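Local coordinates for protein alpha,alpha-trehalose-phosphate synthase (UDP-forming) (Burkholderia multivorans, PDB 5UOF) that is a glycosyltransferase of family 20 that has the two-lobed GT-B fold, at residues A[77-80]-A[81-85]; A[110-113]-A[114-117]; A[428-431]-A[432-435]. One frame throughout, in Å; residues are numbered along the deposited sequence. Where two conformers were deposited one is given.

Interaction 1 (A[77-80]-A[81-85]); sequences LTRR and DYDQY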
loop_
_atom_site.group_PDB
_atom_site.type_symbol
_atom_site.label_atom_id
_atom_site.label_comp_id
_atom_site.label_asym_id
_atom_site.label_seq_id
_atom_site.Cartn_x
_atom_site.Cartn_y
_atom_site.Cartn_z
ATOM N N LEU A 77 -30.045 -17.011 -1.248
ATOM C CA LEU A 77 -29.214 -16.877 -0.060
ATOM C C LEU A 77 -30.088 -16.451 1.110
ATOM O O LEU A 77 -31.020 -15.659 0.938
ATOM C CB LEU A 77 -28.104 -15.846 -0.285
ATOM C CG LEU A 77 -27.060 -16.146 -1.362
ATOM C CD1 LEU A 77 -26.230 -14.898 -1.669
ATOM C CD2 LEU A 77 -26.169 -17.304 -0.915
ATOM N N THR A 78 -29.815 -16.989 2.300
ATOM C CA THR A 78 -30.454 -16.414 3.476
ATOM C C THR A 78 -29.864 -15.030 3.742
ATOM O O THR A 78 -28.857 -14.640 3.155
ATOM C CB THR A 78 -30.270 -17.302 4.708
ATOM O OG1 THR A 78 -28.878 -17.375 5.047
ATOM C CG2 THR A 78 -30.825 -18.703 4.463
ATOM N N ARG A 79 -30.511 -14.275 4.636
ATOM C CA ARG A 79 -29.951 -12.985 5.029
ATOM C C ARG A 79 -28.577 -13.165 5.662
ATOM O O ARG A 79 -27.658 -12.382 5.401
ATOM C CB ARG A 79 -30.896 -12.259 5.986
ATOM C CG ARG A 79 -30.319 -10.966 6.567
ATOM C CD ARG A 79 -30.055 -9.930 5.487
ATOM N NE ARG A 79 -31.278 -9.582 4.773
ATOM C CZ ARG A 79 -31.321 -8.853 3.663
ATOM N NH1 ARG A 79 -30.203 -8.385 3.121
ATOM N NH2 ARG A 79 -32.490 -8.594 3.089
ATOM N N ARG A 80 -28.415 -14.207 6.480
ATOM C CA ARG A 80 -27.117 -14.465 7.093
ATOM C C ARG A 80 -26.070 -14.808 6.044
ATOM O O ARG A 80 -24.933 -14.332 6.119
ATOM C CB ARG A 80 -27.229 -15.591 8.115
ATOM C CG ARG A 80 -25.892 -16.099 8.636
ATOM C CD ARG A 80 -26.096 -17.057 9.804
ATOM N NE ARG A 80 -24.835 -17.510 10.389
ATOM C CZ ARG A 80 -24.360 -18.749 10.284
ATOM N NH1 ARG A 80 -25.043 -19.674 9.616
ATOM N NH2 ARG A 80 -23.201 -19.064 10.853
ATOM N N ASP A 81 -26.433 -15.639 5.062
ATOM C CA ASP A 81 -25.499 -15.962 3.987
ATOM C C ASP A 81 -25.183 -14.730 3.143
ATOM O O ASP A 81 -24.020 -14.494 2.791
ATOM C CB ASP A 81 -26.067 -17.077 3.109
ATOM C CG ASP A 81 -26.093 -18.425 3.813
ATOM O OD1 ASP A 81 -25.454 -18.558 4.881
ATOM O OD2 ASP A 81 -26.751 -19.348 3.296
ATOM N N TYR A 82 -26.204 -13.935 2.811
ATOM C CA TYR A 82 -25.972 -12.704 2.059
ATOM C C TYR A 82 -25.015 -11.779 2.799
ATOM O O TYR A 82 -24.096 -11.213 2.198
ATOM C CB TYR A 82 -27.292 -11.976 1.788
ATOM C CG TYR A 82 -27.088 -10.660 1.067
ATOM C CD1 TYR A 82 -27.071 -10.606 -0.323
ATOM C CD2 TYR A 82 -26.889 -9.474 1.773
ATOM C CE1 TYR A 82 -26.874 -9.409 -0.991
ATOM C CE2 TYR A 82 -26.685 -8.274 1.115
ATOM C CZ TYR A 82 -26.678 -8.248 -0.267
ATOM O OH TYR A 82 -26.478 -7.058 -0.931
ATOM N N ASP A 83 -25.235 -11.591 4.103
ATOM C CA ASP A 83 -24.384 -10.673 4.857
ATOM C C ASP A 83 -22.944 -11.163 4.898
ATOM O O ASP A 83 -22.011 -10.374 4.714
ATOM C CB ASP A 83 -24.926 -10.482 6.274
ATOM C CG ASP A 83 -26.174 -9.605 6.315
ATOM O OD1 ASP A 83 -26.458 -8.906 5.318
ATOM O OD2 ASP A 83 -26.867 -9.610 7.355
ATOM N N GLN A 84 -22.739 -12.461 5.135
ATOM C CA GLN A 84 -21.379 -12.988 5.230
ATOM C C GLN A 84 -20.658 -12.992 3.887
ATOM O O GLN A 84 -19.421 -12.970 3.859
ATOM C CB GLN A 84 -21.408 -14.400 5.825
ATOM C CG GLN A 84 -21.916 -14.427 7.263
ATOM C CD GLN A 84 -21.796 -15.792 7.924
ATOM O OE1 GLN A 84 -21.840 -16.825 7.255
ATOM N NE2 GLN A 84 -21.646 -15.797 9.246
ATOM N N TYR A 85 -21.399 -13.011 2.777
ATOM C CA TYR A 85 -20.828 -13.004 1.438
ATOM C C TYR A 85 -20.568 -11.584 0.941
ATOM O O TYR A 85 -19.497 -11.310 0.400
ATOM C CB TYR A 85 -21.763 -13.749 0.479
ATOM C CG TYR A 85 -21.215 -14.033 -0.912
ATOM C CD1 TYR A 85 -21.137 -13.028 -1.879
ATOM C CD2 TYR A 85 -20.825 -15.320 -1.275
ATOM C CE1 TYR A 85 -20.663 -13.296 -3.167
ATOM C CE2 TYR A 85 -20.346 -15.596 -2.551
ATOM C CZ TYR A 85 -20.275 -14.586 -3.495
ATOM O OH TYR A 85 -19.812 -14.871 -4.766
HETATM O O HOH W 1 -28.467 -7.171 4.776
#
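Thr78 caps the helix that starts at Arg79 by taking the backbone N-H of Asp81 onto its hydroxyl, a textbook N-cap in the N-terminal lobe of this GT-B protein. OG1 sits between its own backbone N and carbonyl carbon (chi1 64°), and from there it faces the first turn and meets Asp81 N at 3.0 Å in a nearly straight bond. Close by, the methyl CD2 of Leu77, last residue of the incoming strand, lies 4.0 Å from Asp81 CB and covers the apolar base of that side chain. One turn on, Thr78 O accepts from Tyr82 N, and the bonds Asp83 N to Arg79 O and Gln84 N to Arg80 O continue the pattern.

Two arginines then run along the outside of the turn in contrasting ways. Arg79 is kinked at chi2 and chi3 (63° and 60°), which folds its chain over Asp83, with CD 3.7 Å from OD2. Its NH1 lies 4.4 Å from Asp83 OD1, beyond a salt bridge, and a water spans the gap, donating to OD1 and accepting weakly from NH1. The same NH1 flanks the Tyr82 ring, the two planes steeply inclined. Arg80 instead stays extended, and the amide of Gln84 comes over one face of its guanidinium, with NE2 of Gln84 3.8 Å from Arg80 NE.

Further out, Arg117 of helix 109-127 positions the polar ends: it forms a salt bridge with Asp81 OD1 and probably a hydrogen bond with Gln84 OE1. Asp81 does not return the bond that would make a capping box: Thr78 N is buried without a partner in the model, and the nearer carboxylate oxygen, OD2, stays 4.0 Å from it.

Interaction 2 (A[110-113]-A[114-117]); sequences QEYA and GYLR. With EDO (1,2-ethanediol), chain I.
Gly114 meets Gln110 across one helical turn, its N-H bonded to the carbonyl of Gln110; as a glycine it takes part through its backbone alone. Tyr115 follows, with its N bound to Glu111 O. CD2 lies 3.9 Å from CE1 of Tyr112, and that carbon meets the Tyr115 ring at its edge, near the ring plane. With CG anti to the backbone N (chi1 -180°), Tyr112 swings its ring along the helix toward the next turn, where it meets both Tyr115 and Leu116. Phe89 meets both tyrosine rings. Their hydroxyls have separate partners, Glu181 for Tyr112 and the carbonyl of Tyr141 for Tyr115, so that helix 109-127 is tied to neighbouring parts of the Rossmann-like N-terminal domain of the GT-B fold. Leu116 illustrates the i to i+4 relation. Its CG stands over one face of the Tyr112 ring, 4.2 Å above the plane and displaced toward the rim, while CD1 and CD2 each reach 4.0 Å from CZ of Tyr112. The backbone bond of the same pair, Leu116 N to Tyr112 O, is almost straight at 171°. Leu116 O receives a hydrogen bond from O1 of a 1,2-ethanediol (2.8 Å), probably a crystallisation additive, that is also hydrogen-bonded to His148. Arg117 touches this turn with its base, CB 3.4 Å from Ala113 O; beyond a bend at chi3 the guanidinium turns off toward Asp81.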
loop_
_atom_site.group_PDB
_atom_site.type_symbol
_atom_site.label_atom_id
_atom_site.label_comp_id
_atom_site.label_asym_id
_atom_site.label_seq_id
_atom_site.Cartn_x
_atom_site.Cartn_y
_atom_site.Cartn_z
ATOM N N GLN A 110 -14.622 -13.243 12.991
ATOM C CA GLN A 110 -15.875 -13.946 12.743
ATOM C C GLN A 110 -16.354 -13.718 11.318
ATOM O O GLN A 110 -16.918 -14.631 10.704
ATOM C CB GLN A 110 -16.943 -13.524 13.752
ATOM C CG GLN A 110 -16.563 -13.770 15.203
ATOM C CD GLN A 110 -15.872 -15.106 15.417
ATOM O OE1 GLN A 110 -16.367 -16.154 14.995
ATOM N NE2 GLN A 110 -14.715 -15.073 16.078
ATOM N N GLU A 111 -16.124 -12.522 10.771
ATOM C CA GLU A 111 -16.456 -12.287 9.366
ATOM C C GLU A 111 -15.626 -13.175 8.451
ATOM O O GLU A 111 -16.138 -13.719 7.468
ATOM C CB GLU A 111 -16.254 -10.812 9.002
ATOM C CG GLU A 111 -17.275 -9.892 9.639
ATOM C CD GLU A 111 -17.121 -8.448 9.193
ATOM O OE1 GLU A 111 -18.052 -7.649 9.428
ATOM O OE2 GLU A 111 -16.081 -8.122 8.597
ATOM N N TYR A 112 -14.339 -13.345 8.765
ATOM C CA TYR A 112 -13.500 -14.216 7.952
ATOM C C TYR A 112 -13.988 -15.657 8.015
ATOM O O TYR A 112 -14.062 -16.336 6.982
ATOM C CB TYR A 112 -12.033 -14.105 8.395
ATOM C CG TYR A 112 -11.106 -14.978 7.580
ATOM C CD1 TYR A 112 -11.062 -14.865 6.188
ATOM C CD2 TYR A 112 -10.283 -15.914 8.187
ATOM C CE1 TYR A 112 -10.231 -15.673 5.434
ATOM C CE2 TYR A 112 -9.441 -16.731 7.434
ATOM C CZ TYR A 112 -9.425 -16.600 6.061
ATOM O OH TYR A 112 -8.588 -17.395 5.320
ATOM N N ALA A 113 -14.332 -16.140 9.214
ATOM C CA ALA A 113 -14.918 -17.474 9.320
ATOM C C ALA A 113 -16.185 -17.578 8.480
ATOM O O ALA A 113 -16.441 -18.616 7.854
ATOM C CB ALA A 113 -15.222 -17.820 10.779
ATOM N N GLY A 114 -16.988 -16.510 8.455
ATOM C CA GLY A 114 -18.217 -16.535 7.671
ATOM C C GLY A 114 -17.958 -16.606 6.177
ATOM O O GLY A 114 -18.699 -17.258 5.438
ATOM N N TYR A 115 -16.925 -15.905 5.715
ATOM C CA TYR A 115 -16.482 -15.970 4.322
ATOM C C TYR A 115 -16.108 -17.388 3.919
ATOM O O TYR A 115 -16.571 -17.906 2.889
ATOM C CB TYR A 115 -15.292 -15.025 4.189
ATOM C CG TYR A 115 -14.525 -14.984 2.903
ATOM C CD1 TYR A 115 -15.097 -14.497 1.742
ATOM C CD2 TYR A 115 -13.180 -15.320 2.878
ATOM C CE1 TYR A 115 -14.360 -14.405 0.568
ATOM C CE2 TYR A 115 -12.436 -15.217 1.722
ATOM C CZ TYR A 115 -13.034 -14.759 0.566
ATOM O OH TYR A 115 -12.297 -14.639 -0.594
ATOM N N LEU A 116 -15.284 -18.048 4.740
ATOM C CA LEU A 116 -14.977 -19.451 4.488
ATOM C C LEU A 116 -16.241 -20.303 4.505
ATOM O O LEU A 116 -16.423 -21.175 3.644
ATOM C CB LEU A 116 -13.972 -19.967 5.516
ATOM C CG LEU A 116 -12.645 -19.201 5.594
ATOM C CD1 LEU A 116 -11.651 -19.953 6.480
ATOM C CD2 LEU A 116 -12.069 -18.907 4.210
ATOM N N ARG A 117 -17.135 -20.047 5.463
ATOM C CA ARG A 117 -18.320 -20.886 5.622
ATOM C C ARG A 117 -19.218 -20.820 4.393
ATOM O O ARG A 117 -19.678 -21.854 3.893
ATOM C CB ARG A 117 -19.108 -20.483 6.871
ATOM C CG ARG A 117 -20.341 -21.381 7.095
ATOM C CD ARG A 117 -21.327 -20.791 8.103
ATOM N NE ARG A 117 -21.979 -19.586 7.587
ATOM C CZ ARG A 117 -22.992 -19.589 6.720
ATOM N NH1 ARG A 117 -23.483 -20.739 6.261
ATOM N NH2 ARG A 117 -23.519 -18.438 6.313
HETATM C C1 EDO I . -13.458 -22.542 2.009
HETATM O O1 EDO I . -14.214 -22.781 3.194
HETATM C C2 EDO I . -12.076 -23.151 2.159
HETATM O O2 EDO I . -12.142 -24.579 2.069
#

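Interaction 3 (A[428-431]-A[432-435]); sequences SMPL and AERQ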
loop_
_atom_site.group_PDB
_atom_site.type_symbol
_atom_site.label_atom_id
_atom_site.label_comp_id
_atom_site.label_asym_id
_atom_site.label_seq_id
_atom_site.Cartn_x
_atom_site.Cartn_y
_atom_site.Cartn_z
ATOM N N SER A 428 -7.247 20.787 -26.081
ATOM C CA SER A 428 -6.688 21.553 -27.187
ATOM C C SER A 428 -5.880 20.701 -28.157
ATOM O O SER A 428 -5.274 21.251 -29.081
ATOM C CB SER A 428 -5.829 22.698 -26.643
ATOM O OG SER A 428 -6.643 23.737 -26.122
ATOM N N MET A 429 -5.865 19.379 -27.985
ATOM C CA MET A 429 -4.959 18.540 -28.760
ATOM C C MET A 429 -5.291 18.600 -30.251
ATOM O O MET A 429 -6.461 18.426 -30.632
ATOM C CB MET A 429 -5.010 17.088 -28.271
ATOM C CG MET A 429 -3.891 16.248 -28.871
ATOM S SD MET A 429 -3.894 14.562 -28.268
ATOM C CE MET A 429 -3.304 14.783 -26.576
ATOM N N PRO A 430 -4.304 18.857 -31.118
ATOM C CA PRO A 430 -4.575 18.874 -32.560
ATOM C C PRO A 430 -5.103 17.533 -33.041
ATOM O O PRO A 430 -4.742 16.478 -32.518
ATOM C CB PRO A 430 -3.206 19.174 -33.177
ATOM C CG PRO A 430 -2.464 19.919 -32.096
ATOM C CD PRO A 430 -2.921 19.270 -30.807
ATOM N N LEU A 431 -5.936 17.603 -34.081
ATOM C CA LEU A 431 -6.573 16.415 -34.651
ATOM C C LEU A 431 -5.566 15.324 -34.998
ATOM O O LEU A 431 -5.808 14.137 -34.735
ATOM C CB LEU A 431 -7.352 16.821 -35.901
ATOM C CG LEU A 431 -7.975 15.654 -36.664
ATOM C CD1 LEU A 431 -9.049 14.953 -35.799
ATOM C CD2 LEU A 431 -8.547 16.118 -38.003
ATOM N N ALA A 432 -4.442 15.700 -35.626
ATOM C CA ALA A 432 -3.500 14.683 -36.079
ATOM C C ALA A 432 -2.985 13.852 -34.911
ATOM O O ALA A 432 -2.897 12.623 -35.009
ATOM C CB ALA A 432 -2.347 15.335 -36.847
ATOM N N GLU A 433 -2.638 14.506 -33.797
ATOM C CA GLU A 433 -2.197 13.760 -32.620
ATOM C C GLU A 433 -3.350 12.973 -31.994
ATOM O O GLU A 433 -3.172 11.821 -31.560
ATOM C CB GLU A 433 -1.561 14.721 -31.602
ATOM C CG GLU A 433 -0.967 13.966 -30.402
ATOM C CD GLU A 433 -0.415 14.886 -29.310
ATOM O OE1 GLU A 433 -0.118 14.369 -28.208
ATOM O OE2 GLU A 433 -0.276 16.106 -29.542
ATOM N N ARG A 434 -4.546 13.561 -31.945
ATOM C CA ARG A 434 -5.676 12.821 -31.394
ATOM C C ARG A 434 -5.908 11.539 -32.180
ATOM O O ARG A 434 -6.183 10.482 -31.598
ATOM C CB ARG A 434 -6.945 13.676 -31.403
ATOM C CG ARG A 434 -6.885 14.829 -30.404
ATOM C CD ARG A 434 -8.234 15.513 -30.242
ATOM N NE ARG A 434 -8.559 16.427 -31.346
ATOM C CZ ARG A 434 -9.539 16.237 -32.223
ATOM N NH1 ARG A 434 -10.306 15.143 -32.176
ATOM N NH2 ARG A 434 -9.758 17.160 -33.152
ATOM N N GLN A 435 -5.762 11.610 -33.505
ATOM C CA GLN A 435 -5.977 10.424 -34.329
ATOM C C GLN A 435 -4.857 9.411 -34.147
ATOM O O GLN A 435 -5.110 8.202 -34.121
ATOM C CB GLN A 435 -6.104 10.823 -35.800
ATOM C CG GLN A 435 -7.420 11.511 -36.114
ATOM C CD GLN A 435 -7.516 11.969 -37.556
ATOM O OE1 GLN A 435 -6.570 12.534 -38.119
ATOM N NE2 GLN A 435 -8.668 11.736 -38.159
#
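Met429 meets the start of the next helix with both its side chain and its carbonyl. SD lies against the carboxylate end of Glu433, 3.6 Å from CD, and the two side chains cross at about a right angle; Glu433 OE1 itself forms salt bridges with Arg425 and Arg437. Past Arg434 the Met429 side chain runs in the opposite direction, CB lying 3.6 Å from Arg434 CG. Met429 O then accepts from Arg434 NE at 3.0 Å, lying in the guanidinium plane but bonded at a bent 146°. Pro430 takes the N-cap position and contributes its carbonyl, which accepts from Arg434 N. Leu431, the first helical residue, sends CD1 over one face of the Arg434 guanidinium, 3.5 Å from NH2, while its CG lies 3.7 Å from OE1 of Gln435. Met429 O at the edge and the Leu431 methyl over a face set how the guanidinium lies, and NH1 is held by a salt bridge with Asp389 and a hydrogen bond to Pro390 O. The turn joins helix 416-428 to helix 431-447, and Met429 and Arg434 rest on Val392 of strand 392-396 in the six-stranded parallel sheet.

Read from the N terminus, the three contacts come in series: none nests in or crosses another; each is local, made within a turn or two of helix, and none closes a long loop. Interaction 1 opens helix 79-86 directly after strand 70-77 of the mixed sheet, and interaction 2 lies near the start of helix 109-127. Their centres are 11 Å apart, and Arg117 joins them by reaching back to Asp81 and Gln84, tying the two helices together within the N-terminal lobe. Interaction 3 follows much later, on the opposite side of the chain's centre, with its centre about 51 Å from that of interaction 1; it links two successive helices beside the parallel sheet of the other lobe.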